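Lmo1076 protein (PDB 3FI7) probably cleaves peptidoglycan, acting as a secreted cell-wall N-acetylglucosaminidase (autolysin) through the catalytic domain that makes up this chain. Local coordinates at residues T28-F33 / S175-T180; S53-Q58 / E118-N123; L61-G66 / Y76-I81. All blocks are in the same frame, centred on the assembly; numbering follows the deposited sequence. Where two conformers were deposited one is given.

Contact 1: residues T28-F33 / S175-T180; sequences TFQQTF and SSYNLT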
loop_
_atom_site.group_PDB
_atom_site.type_symbol
_atom_site.label_atom_id
_atom_site.label_comp_id
_atom_site.label_asym_id
_atom_site.label_seq_id
_atom_site.Cartn_x
_atom_site.Cartn_y
_atom_site.Cartn_z
ATOM N N THR A 28 13.248 -9.434 6.421
ATOM C CA THR A 28 13.100 -8.196 7.188
ATOM C C THR A 28 11.614 -7.901 7.438
ATOM O O THR A 28 10.747 -8.396 6.713
ATOM C CB THR A 28 13.710 -6.991 6.442
ATOM O OG1 THR A 28 12.972 -6.747 5.236
ATOM C CG2 THR A 28 15.201 -7.221 6.113
ATOM N N PHE A 29 11.314 -7.096 8.454
ATOM C CA PHE A 29 9.921 -6.721 8.695
ATOM C C PHE A 29 9.299 -6.044 7.459
ATOM O O PHE A 29 8.108 -6.206 7.198
ATOM C CB PHE A 29 9.755 -5.873 9.980
ATOM C CG PHE A 29 10.300 -4.462 9.875
ATOM C CD1 PHE A 29 11.553 -4.146 10.397
ATOM C CD2 PHE A 29 9.553 -3.453 9.266
ATOM C CE1 PHE A 29 12.060 -2.853 10.319
ATOM C CE2 PHE A 29 10.049 -2.150 9.177
ATOM C CZ PHE A 29 11.309 -1.848 9.702
ATOM N N GLN A 30 10.111 -5.321 6.687
ATOM C CA GLN A 30 9.627 -4.662 5.468
ATOM C C GLN A 30 9.175 -5.694 4.437
ATOM O O GLN A 30 8.081 -5.595 3.865
ATOM C CB GLN A 30 10.707 -3.764 4.835
ATOM C CG GLN A 30 11.184 -2.579 5.681
ATOM C CD GLN A 30 12.373 -2.905 6.579
ATOM O OE1 GLN A 30 12.438 -3.970 7.190
ATOM N NE2 GLN A 30 13.310 -1.971 6.676
ATOM N N GLN A 31 10.029 -6.683 4.200
ATOM C CA GLN A 31 9.762 -7.716 3.202
ATOM C C GLN A 31 8.603 -8.591 3.672
ATOM O O GLN A 31 7.752 -9.002 2.882
ATOM C CB GLN A 31 11.018 -8.563 2.960
ATOM C CG GLN A 31 10.868 -9.615 1.866
ATOM C CD GLN A 31 10.686 -9.000 0.487
ATOM O OE1 GLN A 31 11.515 -8.211 0.024
ATOM N NE2 GLN A 31 9.596 -9.358 -0.173
ATOM N N THR A 32 8.562 -8.848 4.974
ATOM C CA THR A 32 7.487 -9.647 5.552
ATOM C C THR A 32 6.142 -8.945 5.380
ATOM O O THR A 32 5.123 -9.589 5.098
ATOM C CB THR A 32 7.755 -9.937 7.028
ATOM O OG1 THR A 32 8.874 -10.821 7.124
ATOM C CG2 THR A 32 6.529 -10.566 7.711
ATOM N N PHE A 33 6.140 -7.623 5.523
ATOM C CA PHE A 33 4.915 -6.866 5.293
ATOM C C PHE A 33 4.451 -7.003 3.841
ATOM O O PHE A 33 3.294 -7.326 3.583
ATOM C CB PHE A 33 5.079 -5.388 5.663
ATOM C CG PHE A 33 3.905 -4.547 5.266
ATOM C CD1 PHE A 33 3.933 -3.806 4.097
ATOM C CD2 PHE A 33 2.747 -4.537 6.038
ATOM C CE1 PHE A 33 2.838 -3.037 3.720
ATOM C CE2 PHE A 33 1.650 -3.774 5.663
ATOM C CZ PHE A 33 1.698 -3.023 4.504
ATOM N N SER A 175 10.877 0.169 -6.995
ATOM C CA SER A 175 12.132 -0.395 -7.507
ATOM C C SER A 175 13.002 -1.064 -6.432
ATOM O O SER A 175 13.669 -2.046 -6.706
ATOM C CB SER A 175 12.954 0.638 -8.280
ATOM O OG SER A 175 13.429 1.635 -7.410
ATOM N N SER A 176 12.993 -0.538 -5.215
ATOM C CA SER A 176 13.854 -1.070 -4.160
ATOM C C SER A 176 13.426 -2.470 -3.730
ATOM O O SER A 176 14.258 -3.279 -3.316
ATOM C CB SER A 176 13.865 -0.140 -2.943
ATOM O OG SER A 176 14.508 1.085 -3.242
ATOM N N TYR A 177 12.130 -2.756 -3.820
ATOM C CA TYR A 177 11.635 -4.089 -3.482
ATOM C C TYR A 177 11.136 -4.886 -4.701
ATOM O O TYR A 177 10.479 -5.919 -4.536
ATOM C CB TYR A 177 10.568 -4.009 -2.370
ATOM C CG TYR A 177 11.155 -3.540 -1.059
ATOM C CD1 TYR A 177 11.559 -4.453 -0.089
ATOM C CD2 TYR A 177 11.353 -2.186 -0.807
ATOM C CE1 TYR A 177 12.121 -4.031 1.106
ATOM C CE2 TYR A 177 11.919 -1.754 0.389
ATOM C CZ TYR A 177 12.302 -2.677 1.338
ATOM O OH TYR A 177 12.873 -2.248 2.517
ATOM N N ASN A 178 11.480 -4.413 -5.907
ATOM C CA ASN A 178 11.011 -4.995 -7.174
ATOM C C ASN A 178 9.528 -5.353 -7.122
ATOM O O ASN A 178 9.126 -6.487 -7.390
ATOM C CB ASN A 178 11.850 -6.209 -7.599
ATOM C CG ASN A 178 11.733 -6.513 -9.095
ATOM O OD1 ASN A 178 11.251 -5.690 -9.876
ATOM N ND2 ASN A 178 12.181 -7.699 -9.497
ATOM N N LEU A 179 8.704 -4.363 -6.790
ATOM C CA LEU A 179 7.271 -4.612 -6.667
ATOM C C LEU A 179 6.586 -4.887 -8.013
ATOM O O LEU A 179 5.464 -5.384 -8.045
ATOM C CB LEU A 179 6.579 -3.487 -5.894
ATOM C CG LEU A 179 7.119 -3.285 -4.471
ATOM C CD1 LEU A 179 6.358 -2.166 -3.747
ATOM C CD2 LEU A 179 7.048 -4.598 -3.679
ATOM N N THR A 180 7.261 -4.587 -9.121
ATOM C CA THR A 180 6.680 -4.885 -10.434
ATOM C C THR A 180 6.541 -6.389 -10.705
ATOM O O THR A 180 5.798 -6.786 -11.594
ATOM C CB THR A 180 7.438 -4.208 -11.602
ATOM O OG1 THR A 180 8.830 -4.515 -11.516
ATOM C CG2 THR A 180 7.261 -2.697 -11.556
HETATM O O HOH W 1 14.008 -4.379 3.951
HETATM O O HOH W 2 12.051 -7.598 -2.611
HETATM O O HOH W 3 8.949 -8.141 -2.806
#
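Water does most of the polar work where Y177 meets Q30 and Q31: the hydroxyl and the carbonyl of the tyrosine are each tied to the start of helix 29-47 through bridging waters. Direct touching is slight. The OH atom of Y177 lies against the aliphatic root of Q30, 3.5 Å from its CB, while the amide of Q31 passes the ring in the opposite sense and brings OE1 near the ring plane at the edge, 3.8 Å from CD1 of Y177. Q31 gets there because its CG stands anti to the backbone N (chi1 -176°) and the chain then bends at chi2, carrying the amide toward the other segment. The contact links the start of helix 29-47 to the C-terminal end of helix 166-176 at the surface of the glucosaminidase domain. Helix 166-176 closes in a Schellman motif, with L179 N returning to I174 O and N178, a residue type that tolerates positive phi well, as the C-prime residue; Y177 leaves helical geometry just before it. T28 is the N-cap of helix 29-47, its OG1 accepting from Q31 N at 3.1 Å with an angle of 162°. The same OG1 shares a water with the tyrosine hydroxyl, 2.9 Å from T28 OG1 and 2.8 Å from Y177 OH. Two more waters use the two ends of the Q31 amide: one donates to Q31 OE1 and to Y177 O, the other accepts from Q31 NE2 and also donates to Y177 O. Glutamine, with a donor and an acceptor on one flat group, suits this double bridge, and NE2 is further held by N35 one turn along the helix. The Y177 ring projects toward helix 29-47, touching I34 there and meeting the ring of W65 at about 55°.

Contact 2: residues S53-Q58 / E118-N123; sequences SVMIAQ and ESLEDN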
loop_
_atom_site.group_PDB
_atom_site.type_symbol
_atom_site.label_atom_id
_atom_site.label_comp_id
_atom_site.label_asym_id
_atom_site.label_seq_id
_atom_site.Cartn_x
_atom_site.Cartn_y
_atom_site.Cartn_z
ATOM N N SER A 53 1.694 -3.203 -7.795
ATOM C CA SER A 53 2.934 -2.623 -7.297
ATOM C C SER A 53 2.638 -1.287 -6.635
ATOM O O SER A 53 3.241 -0.935 -5.630
ATOM C CB SER A 53 3.944 -2.433 -8.426
ATOM O OG SER A 53 3.396 -1.616 -9.442
ATOM N N VAL A 54 1.697 -0.546 -7.204
ATOM C CA VAL A 54 1.359 0.767 -6.680
ATOM C C VAL A 54 0.551 0.628 -5.383
ATOM O O VAL A 54 0.743 1.387 -4.429
ATOM C CB VAL A 54 0.603 1.598 -7.738
ATOM C CG1 VAL A 54 0.047 2.884 -7.138
ATOM C CG2 VAL A 54 1.530 1.897 -8.919
ATOM N N MET A 55 -0.333 -0.362 -5.339
ATOM C CA MET A 55 -1.109 -0.625 -4.125
ATOM C C MET A 55 -0.235 -1.068 -2.946
ATOM O O MET A 55 -0.424 -0.624 -1.807
ATOM C CB MET A 55 -2.186 -1.682 -4.383
ATOM C CG MET A 55 -3.015 -1.997 -3.136
ATOM S SD MET A 55 -4.266 -3.286 -3.370
ATOM C CE MET A 55 -5.625 -2.321 -4.025
ATOM N N ILE A 56 0.713 -1.957 -3.220
ATOM C CA ILE A 56 1.585 -2.462 -2.173
ATOM C C ILE A 56 2.475 -1.327 -1.673
ATOM O O ILE A 56 2.663 -1.169 -0.474
ATOM C CB ILE A 56 2.437 -3.658 -2.665
ATOM C CG1 ILE A 56 1.538 -4.857 -2.972
ATOM C CG2 ILE A 56 3.486 -4.028 -1.637
ATOM C CD1 ILE A 56 2.151 -5.857 -3.946
ATOM N N ALA A 57 3.008 -0.528 -2.592
ATOM C CA ALA A 57 3.833 0.617 -2.200
ATOM C C ALA A 57 3.031 1.624 -1.371
ATOM O O ALA A 57 3.516 2.135 -0.365
ATOM C CB ALA A 57 4.427 1.289 -3.415
ATOM N N GLN A 58 1.797 1.896 -1.785
ATOM C CA GLN A 58 0.937 2.788 -1.013
ATOM C C GLN A 58 0.677 2.238 0.377
ATOM O O GLN A 58 0.739 2.979 1.358
ATOM C CB GLN A 58 -0.398 3.042 -1.719
ATOM C CG GLN A 58 -0.360 4.170 -2.712
ATOM C CD GLN A 58 -1.744 4.712 -3.011
ATOM O OE1 GLN A 58 -2.563 4.037 -3.633
ATOM N NE2 GLN A 58 -2.011 5.940 -2.572
ATOM N N GLU A 118 -9.846 -6.165 3.539
ATOM C CA GLU A 118 -10.922 -5.197 3.342
ATOM C C GLU A 118 -10.363 -3.774 3.259
ATOM O O GLU A 118 -10.920 -2.911 2.573
ATOM C CB GLU A 118 -11.969 -5.316 4.455
ATOM C CG GLU A 118 -12.797 -6.604 4.401
ATOM C CD GLU A 118 -12.073 -7.831 4.960
ATOM O OE1 GLU A 118 -12.537 -8.959 4.698
ATOM O OE2 GLU A 118 -11.055 -7.684 5.666
ATOM N N SER A 119 -9.252 -3.544 3.954
ATOM C CA SER A 119 -8.547 -2.266 3.899
ATOM C C SER A 119 -7.963 -2.027 2.490
ATOM O O SER A 119 -8.138 -0.950 1.904
ATOM C CB SER A 119 -7.451 -2.234 4.976
ATOM O OG SER A 119 -6.646 -1.075 4.884
ATOM N N LEU A 120 -7.289 -3.037 1.941
ATOM C CA LEU A 120 -6.787 -2.958 0.569
ATOM C C LEU A 120 -7.930 -2.749 -0.427
ATOM O O LEU A 120 -7.810 -1.966 -1.368
ATOM C CB LEU A 120 -5.989 -4.210 0.195
ATOM C CG LEU A 120 -4.695 -4.414 0.988
ATOM C CD1 LEU A 120 -4.254 -5.880 0.957
ATOM C CD2 LEU A 120 -3.583 -3.482 0.485
ATOM N N GLU A 121 -9.042 -3.441 -0.215
ATOM C CA GLU A 121 -10.169 -3.315 -1.130
ATOM C C GLU A 121 -10.747 -1.891 -1.127
ATOM O O GLU A 121 -11.135 -1.373 -2.179
ATOM C CB GLU A 121 -11.253 -4.354 -0.835
ATOM C CG GLU A 121 -12.442 -4.265 -1.791
ATOM C CD GLU A 121 -13.122 -5.606 -2.036
ATOM O OE1 GLU A 121 -12.982 -6.513 -1.183
ATOM O OE2 GLU A 121 -13.798 -5.752 -3.084
ATOM N N ASP A 122 -10.797 -1.264 0.047
ATOM C CA ASP A 122 -11.224 0.130 0.139
ATOM C C ASP A 122 -10.341 1.049 -0.694
ATOM O O ASP A 122 -10.847 1.945 -1.363
ATOM C CB ASP A 122 -11.277 0.620 1.591
ATOM C CG ASP A 122 -12.708 0.809 2.098
ATOM O OD1 ASP A 122 -12.900 1.626 3.030
ATOM O OD2 ASP A 122 -13.637 0.152 1.564
ATOM N N ASN A 123 -9.027 0.823 -0.651
ATOM C CA ASN A 123 -8.091 1.605 -1.455
ATOM C C ASN A 123 -8.374 1.401 -2.939
ATOM O O ASN A 123 -8.373 2.357 -3.715
ATOM C CB ASN A 123 -6.633 1.256 -1.105
ATOM C CG ASN A 123 -5.627 1.776 -2.135
ATOM O OD1 ASN A 123 -5.193 1.041 -3.024
ATOM N ND2 ASN A 123 -5.239 3.036 -2.006
HETATM O O HOH W 4 -3.080 1.711 -4.873
#
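Helix 52-63 and helix 116-129 approach through their 53-58 and 118-123 segments with axes 11.0 Å apart and an angle of 118° between their directions, closest in backbone at M55 and L120. At that separation M55 and Q58 reach across to L120 and N123. M55 is the main one: its CG lies anti to the backbone N (chi1 179°), the next torsion is also extended, and the chain turns only at the thioether, so it crosses straight to the opposite helix. There SD rests against CD2 of L120 at 3.9 Å, and the terminal methyl CE settles 3.5 Å from the backbone O of L120. An unbranched, flexible methionine fits this path, and the branched leucine gives it a methyl to lie on. N123, one turn after L120, slides past M55 the other way, with its OD1 3.5 Å from M55 CE. This is helix-helix packing in the core of the glucosaminidase domain, a member of the lysozyme clan; helix 29-47 adds C45 against M55 and L44 against L120. Beside the apolar patch sits a buried polar pair. N123 ND2 donates to Q58 OE1 at 3.3 Å, fairly straight at 162° and nearly in the amide plane of N123, yet it approaches from above the carbonyl plane of Q58, the two amides being strongly turned against each other. A water completes the group by donating to both amide oxygens, 2.7 Å from Q58 OE1 and 2.9 Å from N123 OD1. Amides serve well here, since they offer donor and acceptor without placing a charge in the interior: Q58 OE1 receives two bonds while its NE2 is engaged with the hydroxyl of Y166.

Contact 3: residues L61-G66 / Y76-I81; sequences LESNWG and YNLFGI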
loop_
_atom_site.group_PDB
_atom_site.type_symbol
_atom_site.label_atom_id
_atom_site.label_comp_id
_atom_site.label_asym_id
_atom_site.label_seq_id
_atom_site.Cartn_x
_atom_site.Cartn_y
_atom_site.Cartn_z
ATOM N N LEU A 61 3.717 2.653 2.584
ATOM C CA LEU A 61 3.979 4.056 2.859
ATOM C C LEU A 61 2.979 4.641 3.862
ATOM O O LEU A 61 3.376 5.312 4.815
ATOM C CB LEU A 61 3.953 4.844 1.546
ATOM C CG LEU A 61 4.442 6.284 1.552
ATOM C CD1 LEU A 61 5.905 6.353 1.986
ATOM C CD2 LEU A 61 4.251 6.891 0.172
ATOM N N GLU A 62 1.690 4.366 3.659
ATOM C CA GLU A 62 0.630 4.982 4.461
ATOM C C GLU A 62 0.493 4.342 5.838
ATOM O O GLU A 62 -0.028 4.956 6.765
ATOM C CB GLU A 62 -0.716 4.918 3.731
ATOM C CG GLU A 62 -0.716 5.562 2.347
ATOM C CD GLU A 62 -0.534 7.061 2.405
ATOM O OE1 GLU A 62 -1.355 7.734 3.063
ATOM O OE2 GLU A 62 0.424 7.570 1.787
ATOM N N SER A 63 0.962 3.106 5.963
ATOM C CA SER A 63 0.874 2.367 7.216
ATOM C C SER A 63 2.216 2.208 7.971
ATOM O O SER A 63 2.225 1.619 9.050
ATOM C CB SER A 63 0.319 0.973 6.934
ATOM O OG SER A 63 1.355 0.104 6.467
ATOM N N ASN A 64 3.330 2.701 7.402
ATOM C CA ASN A 64 4.706 2.459 7.935
ATOM C C ASN A 64 5.023 0.957 8.047
ATOM O O ASN A 64 5.309 0.440 9.131
ATOM C CB ASN A 64 4.926 3.187 9.283
ATOM C CG ASN A 64 6.341 2.988 9.870
ATOM O OD1 ASN A 64 7.319 2.801 9.154
ATOM N ND2 ASN A 64 6.434 3.052 11.194
ATOM N N TRP A 65 4.948 0.261 6.914
ATOM C CA TRP A 65 5.222 -1.173 6.871
ATOM C C TRP A 65 4.330 -1.918 7.850
ATOM O O TRP A 65 4.764 -2.868 8.490
ATOM C CB TRP A 65 6.697 -1.438 7.191
ATOM C CG TRP A 65 7.601 -0.705 6.263
ATOM C CD1 TRP A 65 8.281 0.450 6.517
ATOM C CD2 TRP A 65 7.915 -1.071 4.916
ATOM N NE1 TRP A 65 9.006 0.823 5.410
ATOM C CE2 TRP A 65 8.794 -0.092 4.412
ATOM C CE3 TRP A 65 7.535 -2.133 4.087
ATOM C CZ2 TRP A 65 9.310 -0.146 3.115
ATOM C CZ3 TRP A 65 8.031 -2.179 2.797
ATOM C CH2 TRP A 65 8.915 -1.193 2.322
ATOM N N GLY A 66 3.090 -1.452 7.983
ATOM C CA GLY A 66 2.112 -2.082 8.849
ATOM C C GLY A 66 2.312 -1.895 10.347
ATOM O O GLY A 66 1.779 -2.671 11.134
ATOM N N TYR A 76 -6.493 -2.904 11.472
ATOM C CA TYR A 76 -6.152 -3.317 10.114
ATOM C C TYR A 76 -6.329 -2.210 9.080
ATOM O O TYR A 76 -6.431 -2.489 7.892
ATOM C CB TYR A 76 -6.990 -4.535 9.709
ATOM C CG TYR A 76 -6.782 -5.743 10.598
ATOM C CD1 TYR A 76 -7.759 -6.147 11.502
ATOM C CD2 TYR A 76 -5.603 -6.478 10.536
ATOM C CE1 TYR A 76 -7.563 -7.258 12.319
ATOM C CE2 TYR A 76 -5.399 -7.583 11.343
ATOM C CZ TYR A 76 -6.381 -7.971 12.229
ATOM O OH TYR A 76 -6.167 -9.074 13.026
ATOM N N ASN A 77 -6.353 -0.963 9.535
ATOM C CA ASN A 77 -6.631 0.184 8.673
ATOM C C ASN A 77 -5.325 0.750 8.118
ATOM O O ASN A 77 -4.732 1.675 8.696
ATOM C CB ASN A 77 -7.415 1.240 9.477
ATOM C CG ASN A 77 -7.948 2.384 8.620
ATOM O OD1 ASN A 77 -7.444 2.663 7.532
ATOM N ND2 ASN A 77 -8.974 3.067 9.130
ATOM N N LEU A 78 -4.874 0.184 6.999
ATOM C CA LEU A 78 -3.552 0.498 6.454
ATOM C C LEU A 78 -3.455 1.911 5.916
ATOM O O LEU A 78 -2.384 2.517 5.927
ATOM C CB LEU A 78 -3.168 -0.485 5.342
ATOM C CG LEU A 78 -3.066 -1.959 5.747
ATOM C CD1 LEU A 78 -2.961 -2.841 4.502
ATOM C CD2 LEU A 78 -1.891 -2.197 6.711
ATOM N N PHE A 79 -4.569 2.445 5.436
ATOM C CA PHE A 79 -4.513 3.729 4.759
ATOM C C PHE A 79 -5.029 4.877 5.629
ATOM O O PHE A 79 -5.126 6.009 5.173
ATOM C CB PHE A 79 -5.240 3.643 3.415
ATOM C CG PHE A 79 -4.692 2.582 2.504
ATOM C CD1 PHE A 79 -3.685 2.877 1.597
ATOM C CD2 PHE A 79 -5.170 1.281 2.565
ATOM C CE1 PHE A 79 -3.172 1.894 0.751
ATOM C CE2 PHE A 79 -4.666 0.301 1.724
ATOM C CZ PHE A 79 -3.661 0.609 0.815
ATOM N N GLY A 80 -5.332 4.587 6.892
ATOM C CA GLY A 80 -5.809 5.613 7.809
ATOM C C GLY A 80 -7.112 6.259 7.364
ATOM O O GLY A 80 -7.299 7.465 7.500
ATOM N N ILE A 81 -8.017 5.448 6.829
ATOM C CA ILE A 81 -9.297 5.935 6.337
ATOM C C ILE A 81 -10.238 6.315 7.479
ATOM O O ILE A 81 -10.448 5.534 8.404
ATOM C CB ILE A 81 -9.983 4.867 5.465
ATOM C CG1 ILE A 81 -9.132 4.566 4.232
ATOM C CG2 ILE A 81 -11.389 5.313 5.072
ATOM C CD1 ILE A 81 -8.633 5.807 3.521
HETATM O O HOH W 5 -4.032 7.159 3.002
#
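Two first torsions set the side chains of E62 and S63 where they meet L78 and F79. E62 places CG anti to its carbonyl carbon (chi1 -57°), which brings CG beside F79, 4.1 Å from its CD1, the two side chains crossing at about a right angle. In S63, chi1 of 81° sets OG between the backbone N and the carbonyl carbon, where it accepts from G66 N at 2.8 Å, an ST motif, and is also bonded to A59 O. The backbone itself points S63 CB at the loop, 3.3 Å from L78 O and 3.9 Å from L78 CD2, close packing that a small residue permits. G66, at positive phi, is a natural place for glycine. Beyond its bend at chi2, E62 has one carboxylate oxygen, OE1, on a water that also donates to F79 O, both at 2.7 Å, while OE2 is paired with the hydroxyl of Y166. The loop is stiffened by its own bonds. N77 opens a type I turn ending at G80, and its amide grips I81 at both backbone ends: OD1 accepts from I81 N, and ND2 reaches I81 O at 3.0 Å along a lone pair. F79, its CB directed away from the helix, packs on S119 and N123 of helix 116-129. A glutamate in the last turn of a helix, braced by the following loop, recalls the place of the catalytic glutamate of lysozyme-like glycosidases, consistent with E62 lying at the active site.

Contact 2 and contact 3 both use helix 52-63, its first half and its last turn, and their centres are 9 Å apart; S119 of contact 2 probably bonds through OG to L78 N of contact 3. Contact 1 lies at the surface, about 14 Å from contact 2 and 15 Å from contact 3, centre to centre. Along the chain the pairings enclose one another: 28-33 and 175-180 outermost, then 53-58 and 118-123, then 61-66 and 76-81. Helix 52-63 packs on helix 116-129 in contact 2 and on loop 76-81 in contact 3, while L179, just past helix 166-176, and F33 of helix 29-47 reach it from contact 1; Y177 touches W65.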